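Local coordinates for agmatinase (Burkholderia thailandensis, PDB 4DZ4), which probably hydrolyses agmatine to putrescine and urea, as a manganese-dependent enzyme of the arginase family with two manganese ions bound in each subunit, at residues B[83-86]-B[91-94]; B[113-118]-B[145-150]; B[227-232]-B[276-281]; B[286-291]-B[310-315]. All coordinates share one frame; numbering follows the deposited sequence.

Interaction 1: B[83-86]-B[91-94]. With EDO (1,2-ethanediol), chain T; EDO (1,2-ethanediol), chain C.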
loop_
_atom_site.group_PDB
_atom_site.type_symbol
_atom_site.label_atom_id
_atom_site.label_comp_id
_atom_site.label_asym_id
_atom_site.label_seq_id
_atom_site.Cartn_x
_atom_site.Cartn_y
_atom_site.Cartn_z
ATOM N N LEU B 83 -18.582 0.648 -22.210
ATOM C CA LEU B 83 -19.717 -0.211 -22.538
ATOM C C LEU B 83 -21.009 0.496 -22.146
ATOM O O LEU B 83 -20.980 1.401 -21.320
ATOM C CB LEU B 83 -19.621 -1.530 -21.766
ATOM C CG LEU B 83 -18.430 -2.426 -22.102
ATOM C CD1 LEU B 83 -18.390 -3.556 -21.077
ATOM C CD2 LEU B 83 -18.475 -2.939 -23.544
ATOM N N ASN B 84 -22.137 0.103 -22.758
ATOM C CA ASN B 84 -23.432 0.580 -22.276
ATOM C C ASN B 84 -23.542 0.151 -20.815
ATOM O O ASN B 84 -23.223 -1.007 -20.501
ATOM C CB ASN B 84 -24.593 -0.040 -23.050
ATOM C CG ASN B 84 -24.642 0.396 -24.508
ATOM O OD1 ASN B 84 -23.836 1.207 -24.967
ATOM N ND2 ASN B 84 -25.601 -0.152 -25.241
ATOM N N PRO B 85 -23.982 1.064 -19.930
ATOM C CA PRO B 85 -24.195 0.685 -18.528
ATOM C C PRO B 85 -25.144 -0.503 -18.382
ATOM O O PRO B 85 -26.089 -0.655 -19.182
ATOM C CB PRO B 85 -24.787 1.968 -17.917
ATOM C CG PRO B 85 -24.080 3.050 -18.694
ATOM C CD PRO B 85 -24.180 2.517 -20.117
ATOM N N TYR B 86 -24.855 -1.355 -17.392
ATOM C CA TYR B 86 -25.634 -2.541 -17.114
ATOM C C TYR B 86 -26.555 -2.298 -15.908
ATOM O O TYR B 86 -26.120 -1.672 -14.950
ATOM C CB TYR B 86 -24.695 -3.712 -16.820
ATOM C CG TYR B 86 -25.412 -5.029 -16.834
ATOM C CD1 TYR B 86 -25.645 -5.689 -18.038
ATOM C CD2 TYR B 86 -25.892 -5.597 -15.650
ATOM C CE1 TYR B 86 -26.324 -6.896 -18.076
ATOM C CE2 TYR B 86 -26.574 -6.800 -15.668
ATOM C CZ TYR B 86 -26.783 -7.437 -16.888
ATOM O OH TYR B 86 -27.445 -8.608 -16.950
ATOM N N ASP B 91 -26.612 3.405 -24.529
ATOM C CA ASP B 91 -25.576 4.401 -24.288
ATOM C C ASP B 91 -26.325 5.666 -23.893
ATOM O O ASP B 91 -27.024 6.248 -24.725
ATOM C CB ASP B 91 -24.725 4.647 -25.538
ATOM C CG ASP B 91 -23.679 5.741 -25.320
ATOM O OD1 ASP B 91 -23.772 6.487 -24.327
ATOM O OD2 ASP B 91 -22.741 5.814 -26.126
ATOM N N PRO B 92 -26.207 6.093 -22.625
ATOM C CA PRO B 92 -27.064 7.204 -22.250
ATOM C C PRO B 92 -26.720 8.491 -22.988
ATOM O O PRO B 92 -27.571 9.369 -23.077
ATOM C CB PRO B 92 -26.816 7.356 -20.737
ATOM C CG PRO B 92 -25.471 6.756 -20.505
ATOM C CD PRO B 92 -25.334 5.651 -21.513
ATOM N N PHE B 93 -25.500 8.593 -23.529
ATOM C CA PHE B 93 -25.033 9.880 -24.059
ATOM C C PHE B 93 -25.511 10.104 -25.475
ATOM O O PHE B 93 -25.323 11.179 -26.027
ATOM C CB PHE B 93 -23.514 10.019 -23.906
ATOM C CG PHE B 93 -23.056 9.717 -22.516
ATOM C CD1 PHE B 93 -23.594 10.424 -21.439
ATOM C CD2 PHE B 93 -22.139 8.706 -22.269
ATOM C CE1 PHE B 93 -23.211 10.138 -20.134
ATOM C CE2 PHE B 93 -21.725 8.434 -20.958
ATOM C CZ PHE B 93 -22.282 9.127 -19.901
ATOM N N ASP B 94 -26.187 9.104 -26.034
ATOM C CA ASP B 94 -26.820 9.279 -27.346
ATOM C C ASP B 94 -27.988 10.242 -27.281
ATOM O O ASP B 94 -28.300 10.901 -28.278
ATOM C CB ASP B 94 -27.215 7.937 -27.950
ATOM C CG ASP B 94 -26.028 7.203 -28.527
ATOM O OD1 ASP B 94 -25.013 7.870 -28.860
ATOM O OD2 ASP B 94 -26.090 5.961 -28.631
HETATM C C1 EDO T . -20.770 2.392 -24.796
HETATM O O1 EDO T . -21.872 3.062 -24.161
HETATM C C2 EDO T . -19.854 3.390 -25.477
HETATM O O2 EDO T . -20.589 3.878 -26.610
HETATM C C1 EDO C . -22.679 -2.599 -26.834
HETATM O O1 EDO C . -22.586 -4.041 -26.888
HETATM C C2 EDO C . -21.772 -1.999 -25.745
HETATM O O2 EDO C . -22.209 -2.403 -24.432
#

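Interaction 2: B[113-118]-B[145-150]. With EDO (1,2-ethanediol), chain X.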
loop_
_atom_site.group_PDB
_atom_site.type_symbol
_atom_site.label_atom_id
_atom_site.label_comp_id
_atom_site.label_asym_id
_atom_site.label_seq_id
_atom_site.Cartn_x
_atom_site.Cartn_y
_atom_site.Cartn_z
ATOM N N SER B 113 -15.424 31.943 3.060
ATOM C CA SER B 113 -15.827 32.165 1.650
ATOM C C SER B 113 -16.281 30.886 0.931
ATOM O O SER B 113 -16.782 30.958 -0.196
ATOM C CB SER B 113 -14.676 32.813 0.859
ATOM O OG SER B 113 -13.660 31.841 0.569
ATOM N N ILE B 114 -16.094 29.720 1.559
ATOM C CA ILE B 114 -16.332 28.439 0.872
ATOM C C ILE B 114 -17.817 28.169 0.640
ATOM O O ILE B 114 -18.233 27.841 -0.484
ATOM C CB ILE B 114 -15.623 27.277 1.600
ATOM C CG1 ILE B 114 -14.094 27.510 1.522
ATOM C CG2 ILE B 114 -16.004 25.917 0.995
ATOM C CD1 ILE B 114 -13.322 26.552 2.412
ATOM N N LYS B 115 -18.608 28.359 1.690
ATOM C CA LYS B 115 -20.066 28.168 1.576
ATOM C C LYS B 115 -20.647 29.028 0.433
ATOM O O LYS B 115 -21.267 28.479 -0.494
ATOM C CB LYS B 115 -20.745 28.475 2.916
ATOM C CG LYS B 115 -22.259 28.384 2.819
ATOM C CD LYS B 115 -22.914 28.780 4.128
ATOM C CE LYS B 115 -24.437 28.798 3.981
ATOM N NZ LYS B 115 -25.039 29.438 5.205
ATOM N N PRO B 116 -20.397 30.362 0.459
ATOM C CA PRO B 116 -20.939 31.162 -0.669
ATOM C C PRO B 116 -20.366 30.769 -2.043
ATOM O O PRO B 116 -21.087 30.883 -3.040
ATOM C CB PRO B 116 -20.579 32.622 -0.289
ATOM C CG PRO B 116 -19.523 32.508 0.769
ATOM C CD PRO B 116 -19.822 31.218 1.509
ATOM N N ALA B 117 -19.091 30.324 -2.098
ATOM C CA ALA B 117 -18.488 29.870 -3.368
ATOM C C ALA B 117 -19.293 28.690 -3.931
ATOM O O ALA B 117 -19.601 28.673 -5.121
ATOM C CB ALA B 117 -16.999 29.483 -3.204
ATOM N N ILE B 118 -19.648 27.746 -3.070
ATOM C CA ILE B 118 -20.404 26.578 -3.481
ATOM C C ILE B 118 -21.851 26.961 -3.894
ATOM O O ILE B 118 -22.345 26.499 -4.947
ATOM C CB ILE B 118 -20.393 25.457 -2.428
ATOM C CG1 ILE B 118 -18.944 25.017 -2.136
ATOM C CG2 ILE B 118 -21.282 24.276 -2.895
ATOM C CD1 ILE B 118 -18.810 24.150 -0.894
ATOM N N LEU B 145 -25.204 23.193 -1.522
ATOM C CA LEU B 145 -25.859 22.699 -2.732
ATOM C C LEU B 145 -27.371 22.711 -2.546
ATOM O O LEU B 145 -28.098 23.127 -3.458
ATOM C CB LEU B 145 -25.365 21.286 -3.098
ATOM C CG LEU B 145 -23.903 21.195 -3.597
ATOM C CD1 LEU B 145 -23.531 19.735 -3.855
ATOM C CD2 LEU B 145 -23.657 22.034 -4.865
ATOM N N LEU B 146 -27.843 22.293 -1.375
ATOM C CA LEU B 146 -29.273 22.325 -1.079
ATOM C C LEU B 146 -29.821 23.760 -1.050
ATOM O O LEU B 146 -30.936 24.015 -1.481
ATOM C CB LEU B 146 -29.577 21.620 0.244
ATOM C CG LEU B 146 -29.489 20.094 0.205
ATOM C CD1 LEU B 146 -29.535 19.583 1.637
ATOM C CD2 LEU B 146 -30.599 19.458 -0.660
ATOM N N ILE B 147 -29.042 24.692 -0.514
ATOM C CA ILE B 147 -29.456 26.107 -0.509
ATOM C C ILE B 147 -29.771 26.550 -1.934
ATOM O O ILE B 147 -30.839 27.113 -2.198
ATOM C CB ILE B 147 -28.377 27.021 0.132
ATOM C CG1 ILE B 147 -28.312 26.744 1.641
ATOM C CG2 ILE B 147 -28.646 28.504 -0.153
ATOM C CD1 ILE B 147 -27.109 27.353 2.329
ATOM N N ALA B 148 -28.845 26.274 -2.855
ATOM C CA ALA B 148 -28.989 26.723 -4.231
ATOM C C ALA B 148 -30.144 25.973 -4.909
ATOM O O ALA B 148 -30.921 26.568 -5.667
ATOM C CB ALA B 148 -27.677 26.495 -4.979
ATOM N N HIS B 149 -30.280 24.682 -4.605
ATOM C CA HIS B 149 -31.403 23.895 -5.151
ATOM C C HIS B 149 -32.770 24.354 -4.686
ATOM O O HIS B 149 -33.706 24.393 -5.473
ATOM C CB HIS B 149 -31.199 22.403 -4.911
ATOM C CG HIS B 149 -30.266 21.759 -5.919
ATOM N ND1 HIS B 149 -28.926 21.894 -5.852
ATOM C CD2 HIS B 149 -30.531 20.989 -7.055
ATOM C CE1 HIS B 149 -28.358 21.231 -6.890
ATOM N NE2 HIS B 149 -29.345 20.687 -7.629
ATOM N N ALA B 150 -32.897 24.714 -3.415
ATOM C CA ALA B 150 -34.154 25.265 -2.901
ATOM C C ALA B 150 -34.511 26.591 -3.566
ATOM O O ALA B 150 -35.696 26.886 -3.712
ATOM C CB ALA B 150 -34.100 25.422 -1.384
HETATM C C1 EDO X . -19.182 27.934 6.350
HETATM O O1 EDO X . -19.014 29.060 7.212
HETATM C C2 EDO X . -18.007 27.661 5.396
HETATM O O2 EDO X . -17.797 28.703 4.435
#

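Interaction 3: B[227-232]-B[276-281]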
loop_
_atom_site.group_PDB
_atom_site.type_symbol
_atom_site.label_atom_id
_atom_site.label_comp_id
_atom_site.label_asym_id
_atom_site.label_seq_id
_atom_site.Cartn_x
_atom_site.Cartn_y
_atom_site.Cartn_z
ATOM N N ALA B 227 -37.409 -3.946 -0.836
ATOM C CA ALA B 227 -38.192 -3.386 0.262
ATOM C C ALA B 227 -37.728 -1.961 0.622
ATOM O O ALA B 227 -38.535 -1.071 0.896
ATOM C CB ALA B 227 -38.142 -4.305 1.476
ATOM N N THR B 228 -36.415 -1.758 0.570
ATOM C CA THR B 228 -35.822 -0.463 0.903
ATOM C C THR B 228 -36.223 0.554 -0.155
ATOM O O THR B 228 -36.681 1.655 0.149
ATOM C CB THR B 228 -34.287 -0.581 0.948
ATOM O OG1 THR B 228 -33.921 -1.522 1.972
ATOM C CG2 THR B 228 -33.654 0.762 1.229
ATOM N N LEU B 229 -36.056 0.146 -1.407
ATOM C CA LEU B 229 -36.410 0.965 -2.535
ATOM C C LEU B 229 -37.886 1.365 -2.467
ATOM O O LEU B 229 -38.241 2.517 -2.722
ATOM C CB LEU B 229 -36.093 0.164 -3.793
ATOM C CG LEU B 229 -36.655 0.503 -5.138
ATOM C CD1 LEU B 229 -36.208 1.928 -5.454
ATOM C CD2 LEU B 229 -36.023 -0.511 -6.071
ATOM N N GLU B 230 -38.745 0.415 -2.118
ATOM C CA GLU B 230 -40.181 0.694 -2.064
ATOM C C GLU B 230 -40.549 1.632 -0.913
ATOM O O GLU B 230 -41.422 2.499 -1.059
ATOM C CB GLU B 230 -40.996 -0.613 -2.075
ATOM C CG GLU B 230 -40.851 -1.346 -3.411
ATOM C CD GLU B 230 -41.543 -2.700 -3.461
ATOM O OE1 GLU B 230 -42.105 -3.126 -2.429
ATOM O OE2 GLU B 230 -41.527 -3.348 -4.537
ATOM N N ARG B 231 -39.843 1.495 0.212
ATOM C CA ARG B 231 -40.051 2.397 1.338
ATOM C C ARG B 231 -39.612 3.842 0.985
ATOM O O ARG B 231 -40.320 4.796 1.323
ATOM C CB ARG B 231 -39.338 1.883 2.613
ATOM C CG ARG B 231 -39.547 2.762 3.852
ATOM C CD ARG B 231 -41.002 2.849 4.319
ATOM N NE ARG B 231 -41.487 1.547 4.768
ATOM C CZ ARG B 231 -41.273 1.044 5.983
ATOM N NH1 ARG B 231 -40.605 1.745 6.893
ATOM N NH2 ARG B 231 -41.743 -0.162 6.292
ATOM N N ILE B 232 -38.466 3.988 0.309
ATOM C CA ILE B 232 -38.018 5.299 -0.208
ATOM C C ILE B 232 -39.088 5.956 -1.096
ATOM O O ILE B 232 -39.461 7.108 -0.878
ATOM C CB ILE B 232 -36.654 5.214 -0.961
ATOM C CG1 ILE B 232 -35.528 4.798 0.008
ATOM C CG2 ILE B 232 -36.362 6.518 -1.705
ATOM C CD1 ILE B 232 -34.243 4.332 -0.658
ATOM N N ARG B 276 -30.652 1.961 -8.737
ATOM C CA ARG B 276 -31.158 1.632 -10.057
ATOM C C ARG B 276 -32.677 1.569 -10.132
ATOM O O ARG B 276 -33.245 1.709 -11.225
ATOM C CB ARG B 276 -30.564 0.324 -10.556
ATOM C CG ARG B 276 -29.093 0.455 -10.942
ATOM C CD ARG B 276 -28.518 -0.921 -11.215
ATOM N NE ARG B 276 -27.046 -0.886 -11.331
ATOM C CZ ARG B 276 -26.299 -1.989 -11.326
ATOM N NH1 ARG B 276 -26.888 -3.184 -11.215
ATOM N NH2 ARG B 276 -24.980 -1.911 -11.440
ATOM N N GLY B 277 -33.335 1.369 -8.994
ATOM C CA GLY B 277 -34.788 1.220 -8.981
ATOM C C GLY B 277 -35.553 2.523 -8.745
ATOM O O GLY B 277 -36.788 2.508 -8.622
ATOM N N LEU B 278 -34.823 3.639 -8.649
ATOM C CA LEU B 278 -35.418 4.917 -8.228
ATOM C C LEU B 278 -35.994 5.762 -9.371
ATOM O O LEU B 278 -36.173 6.964 -9.218
ATOM C CB LEU B 278 -34.409 5.737 -7.426
ATOM C CG LEU B 278 -34.196 5.193 -6.016
ATOM C CD1 LEU B 278 -33.100 5.998 -5.358
ATOM C CD2 LEU B 278 -35.455 5.202 -5.178
ATOM N N GLY B 279 -36.291 5.122 -10.491
ATOM C CA GLY B 279 -36.859 5.797 -11.670
ATOM C C GLY B 279 -38.160 6.560 -11.490
ATOM O O GLY B 279 -38.463 7.457 -12.279
ATOM N N GLY B 280 -38.935 6.222 -10.467
ATOM C CA GLY B 280 -40.199 6.920 -10.216
ATOM C C GLY B 280 -40.025 8.196 -9.413
ATOM O O GLY B 280 -40.949 8.986 -9.288
ATOM N N VAL B 281 -38.829 8.430 -8.895
ATOM C CA VAL B 281 -38.583 9.585 -8.020
ATOM C C VAL B 281 -38.344 10.839 -8.863
ATOM O O VAL B 281 -37.678 10.771 -9.886
ATOM C CB VAL B 281 -37.358 9.316 -7.121
ATOM C CG1 VAL B 281 -36.870 10.589 -6.416
ATOM C CG2 VAL B 281 -37.687 8.208 -6.119
#

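Interaction 4: B[286-291]-B[310-315]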
loop_
_atom_site.group_PDB
_atom_site.type_symbol
_atom_site.label_atom_id
_atom_site.label_comp_id
_atom_site.label_asym_id
_atom_site.label_seq_id
_atom_site.Cartn_x
_atom_site.Cartn_y
_atom_site.Cartn_z
ATOM N N ALA B 286 -28.249 15.559 -7.443
ATOM C CA ALA B 286 -27.620 14.488 -6.642
ATOM C C ALA B 286 -26.153 14.766 -6.398
ATOM O O ALA B 286 -25.542 15.543 -7.125
ATOM C CB ALA B 286 -27.782 13.131 -7.321
ATOM N N ASP B 287 -25.585 14.079 -5.406
ATOM C CA ASP B 287 -24.148 14.140 -5.206
ATOM C C ASP B 287 -23.640 12.813 -4.648
ATOM O O ASP B 287 -24.427 12.004 -4.147
ATOM C CB ASP B 287 -23.743 15.389 -4.374
ATOM C CG ASP B 287 -24.302 15.380 -2.965
ATOM O OD1 ASP B 287 -24.270 14.325 -2.287
ATOM O OD2 ASP B 287 -24.759 16.447 -2.502
ATOM N N VAL B 288 -22.340 12.594 -4.818
ATOM C CA VAL B 288 -21.686 11.395 -4.326
ATOM C C VAL B 288 -20.429 11.904 -3.624
ATOM O O VAL B 288 -19.567 12.505 -4.267
ATOM C CB VAL B 288 -21.319 10.454 -5.488
ATOM C CG1 VAL B 288 -20.670 9.182 -4.935
ATOM C CG2 VAL B 288 -22.563 10.147 -6.337
ATOM N N VAL B 289 -20.359 11.680 -2.310
ATOM C CA VAL B 289 -19.365 12.379 -1.478
ATOM C C VAL B 289 -18.513 11.419 -0.647
ATOM O O VAL B 289 -18.826 10.222 -0.532
ATOM C CB VAL B 289 -20.044 13.357 -0.501
ATOM C CG1 VAL B 289 -20.784 14.445 -1.318
ATOM C CG2 VAL B 289 -21.018 12.635 0.451
ATOM N N GLU B 290 -17.429 11.995 -0.111
ATOM C CA GLU B 290 -16.562 11.422 0.944
ATOM C C GLU B 290 -15.589 10.364 0.403
ATOM O O GLU B 290 -14.966 9.652 1.194
ATOM C CB GLU B 290 -17.375 10.893 2.139
ATOM C CG GLU B 290 -18.133 11.981 2.938
ATOM C CD GLU B 290 -17.257 12.796 3.911
ATOM O OE1 GLU B 290 -16.044 12.566 4.057
ATOM O OE2 GLU B 290 -17.796 13.702 4.552
ATOM N N VAL B 291 -15.417 10.274 -0.914
ATOM C CA VAL B 291 -14.320 9.414 -1.421
ATOM C C VAL B 291 -12.964 10.074 -1.053
ATOM O O VAL B 291 -12.749 11.260 -1.357
ATOM C CB VAL B 291 -14.440 9.196 -2.939
ATOM C CG1 VAL B 291 -13.204 8.447 -3.448
ATOM C CG2 VAL B 291 -15.742 8.402 -3.281
ATOM N N CYS B 310 -22.965 6.831 -12.295
ATOM C CA CYS B 310 -23.364 6.368 -13.619
ATOM C C CYS B 310 -24.857 6.003 -13.597
ATOM O O CYS B 310 -25.631 6.410 -14.478
ATOM C CB CYS B 310 -22.504 5.169 -14.053
ATOM S SG CYS B 310 -23.082 4.362 -15.580
ATOM N N ASP B 311 -25.265 5.292 -12.564
ATOM C CA ASP B 311 -26.682 4.946 -12.437
ATOM C C ASP B 311 -27.595 6.153 -12.273
ATOM O O ASP B 311 -28.703 6.145 -12.813
ATOM C CB ASP B 311 -26.875 3.893 -11.345
ATOM C CG ASP B 311 -26.375 2.511 -11.794
ATOM O OD1 ASP B 311 -26.469 2.204 -13.002
ATOM O OD2 ASP B 311 -25.898 1.722 -10.944
ATOM N N LEU B 312 -27.133 7.188 -11.566
ATOM C CA LEU B 312 -27.875 8.454 -11.494
ATOM C C LEU B 312 -28.063 9.075 -12.889
ATOM O O LEU B 312 -29.174 9.514 -13.234
ATOM C CB LEU B 312 -27.199 9.446 -10.514
ATOM C CG LEU B 312 -27.268 8.974 -9.045
ATOM C CD1 LEU B 312 -26.284 9.750 -8.192
ATOM C CD2 LEU B 312 -28.695 9.132 -8.505
ATOM N N LEU B 313 -26.996 9.110 -13.695
ATOM C CA LEU B 313 -27.140 9.568 -15.094
ATOM C C LEU B 313 -28.189 8.749 -15.856
ATOM O O LEU B 313 -28.969 9.302 -16.612
ATOM C CB LEU B 313 -25.818 9.530 -15.872
ATOM C CG LEU B 313 -24.768 10.478 -15.267
ATOM C CD1 LEU B 313 -23.449 10.375 -16.025
ATOM C CD2 LEU B 313 -25.278 11.904 -15.334
ATOM N N CYS B 314 -28.181 7.440 -15.663
ATOM C CA CYS B 314 -29.089 6.585 -16.405
ATOM C C CYS B 314 -30.528 6.841 -15.992
ATOM O O CYS B 314 -31.417 6.805 -16.840
ATOM C CB CYS B 314 -28.677 5.115 -16.231
ATOM S SG CYS B 314 -27.154 4.694 -17.106
ATOM N N LEU B 315 -30.748 7.115 -14.702
ATOM C CA LEU B 315 -32.084 7.481 -14.211
ATOM C C LEU B 315 -32.568 8.734 -14.930
ATOM O O LEU B 315 -33.710 8.774 -15.404
ATOM C CB LEU B 315 -32.113 7.698 -12.709
ATOM C CG LEU B 315 -31.959 6.423 -11.854
ATOM C CD1 LEU B 315 -31.758 6.812 -10.396
ATOM C CD2 LEU B 315 -33.191 5.546 -12.002
#

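Interaction 1: B[83-86]-B[91-94]
N84 and P85 lie against D91 and P92, two points of one long loop that runs from helix 69-76 to strand 98-103, and the second of them is shaped by an Asx turn at D91. No direct hydrogen bond joins the segments; what crosses is a patch of proline packing and an ethanediol bridge. L83, at the start, packs on W169 of the second subunit, so the loop is already at a subunit interface. At N84 the backbone N donates to O2 of one ethanediol at 3.0 Å. The side chain sets CG beside the backbone N (chi1 -66°), and its OD1 comes to 3.6 Å from D91 CB. A second ethanediol, like the first probably from the crystallisation liquor, links the two side chains, its O1 donating to N84 OD1 at 2.8 Å and its O2 to D91 OD2 at 2.9 Å. OD2 also bonds S23 OG and OD1 takes F93 N, so the protein itself grips both oxygens. P85 then meets P92, with CD of P85 3.6 Å from CD of P92; the two rings also rest on helix 300-323, P85 through C310 and C314 and P92 through R317. Y86 turns outward to the second subunit, where its OH bonds D216. Behind D91 the turn closes: F93 N donates to D91 OD1 at 2.8 Å, meeting the oxygen from above the carboxylate plane, 41° out of it.

Interaction 2: B[113-118]-B[145-150]
Two neighbouring helices of the arginase fold, 114-126 and 142-153, meet where K115 and I118 face I147 and L145. K115 sets its CG anti to the backbone N (chi1 176°) and runs fully extended from there; the chain crosses the I147 side chain at about a right angle and puts CE on its CD1. The separation of K115 CE and I147 CD1, 3.5 Å, is tight for two carbons. One turn further on, I118 CG2 lies 3.8 Å from L145 CD2, the side chains crossing obliquely. Helix 114-126 is the beta-alpha-beta crossover from strand 98-103 to strand 131-136, and helix 142-153 the one from there to strand 158-162, so both pack on one face of the parallel sheet. L145 points into that layer, touching M132, T134 and Y242, with its side chain about 8 Å from that of the manganese ligand H139. H149, one turn after L145, folds back: its ND1 donates to L145 O at 2.8 Å. That oxygen lies in the H149 ring plane, while ND1 stands 48° out of the carbonyl plane, and the same oxygen accepts H149 N at 2.9 Å. On the other segment, K115 N donates to O2 of an ethanediol at 2.9 Å.

Interaction 3: B[227-232]-B[276-281]
This is apolar packing of a helix on a loop: L229 and I232, on one flank of helix 225-236, close over G277 and L278, in the loop that follows helix 268-276. Both elements belong to the alpha/beta fold of the arginase family. The helix is part of the crossover leading from strand 213-216 to strand 240-246, and the loop delivers the chain into strand 282-289. No hydrogen bond spans the contact. L229 aims at the loop with CG anti to its own N (chi1 163°), and its two methyls divide the work. CD1 comes to 3.3 Å from the carbonyl oxygen G277 O, whereas CD2 settles at 3.6 Å on G277 CA, where the residue has no side chain to stand in the way. L229 and L278 run alongside each other, pointing opposite ways, so that CD1 of L229 presses on CD2 of L278 at 3.4 Å, a tight carbon contact. From L278 to V281 the chain makes a type I beta turn, closed by V281 N donating to L278 O at 3.1 Å. Deeper in, L278 rests on L243 of strand 240-246, and I232 lies on V198 and V200 of strand 198-202, so the contact reaches down to the sheet. I232 crosses L278 at about a right angle, its CG2 3.8 Å from L278 CD2.

Interaction 4: B[286-291]-B[310-315]
L312 turns its CG beside the backbone N (chi1 -67°) and extends CD1 beyond it (chi2 164°), which lowers that methyl onto the strand; V288, holding CG1 anti to N (chi1 -178°), turns its CG2 up to meet it. L312 CD1 lies 3.8 Å from A286 CB and 4.2 Å from V288 CG2. A single branch therefore makes both contacts, resting over two residues that point from the same face of strand 282-289 towards helix 300-323. The packing is wholly apolar and buried, and L312 extends it onto L133 and L243 of the two neighbouring strands, while V288 also meets A305 and V308 of the helix. Between A286 and V288, D287 points to the other face of the sheet. There its OD2 bonds Y242 OH and T142 OG1, and its OD1 bonds T244 OG1; these three hydroxyls supply bonds that probably offset the burial of the carboxylate. Past the strand end, E290 takes a left-handed backbone conformation that turns the chain. Its OE2 bonds both the backbone N of H139 and H179 ND1. H139 is a manganese ligand, so this is consistent with a second-shell role for E290, through the H139 backbone. The side chain of V288 itself stays about 8 Å from that of D246, another ligand. A central parallel strand, with a long helix laid on one face and the metal ligands gathered at the C-terminal ends of the neighbouring parallel strands, is characteristic of the alpha/beta/alpha sandwich of the arginase family.

In the fold
Interaction 4 forms the core: its centre is about 4 Å from that of the chain, and the other three contacts, each partly buried, all touch it. Interaction 1 meets the outer side of helix 300-323, with F93 on L313, and touches interaction 3 where Y86 packs on R276; it alone reaches a second subunit, and its polar link runs through a bound ethanediol. On the far face of strand 282-289, interaction 2 comes up to D287 through L145, so 2 and 4 use the two faces of one strand. Interaction 3 joins 4 through loop packing on L315 and a salt bridge, R276 NE to D311 OD2. Interaction 4 is purely apolar, and 2 and 3 are largely so, without hydrogen bonds across.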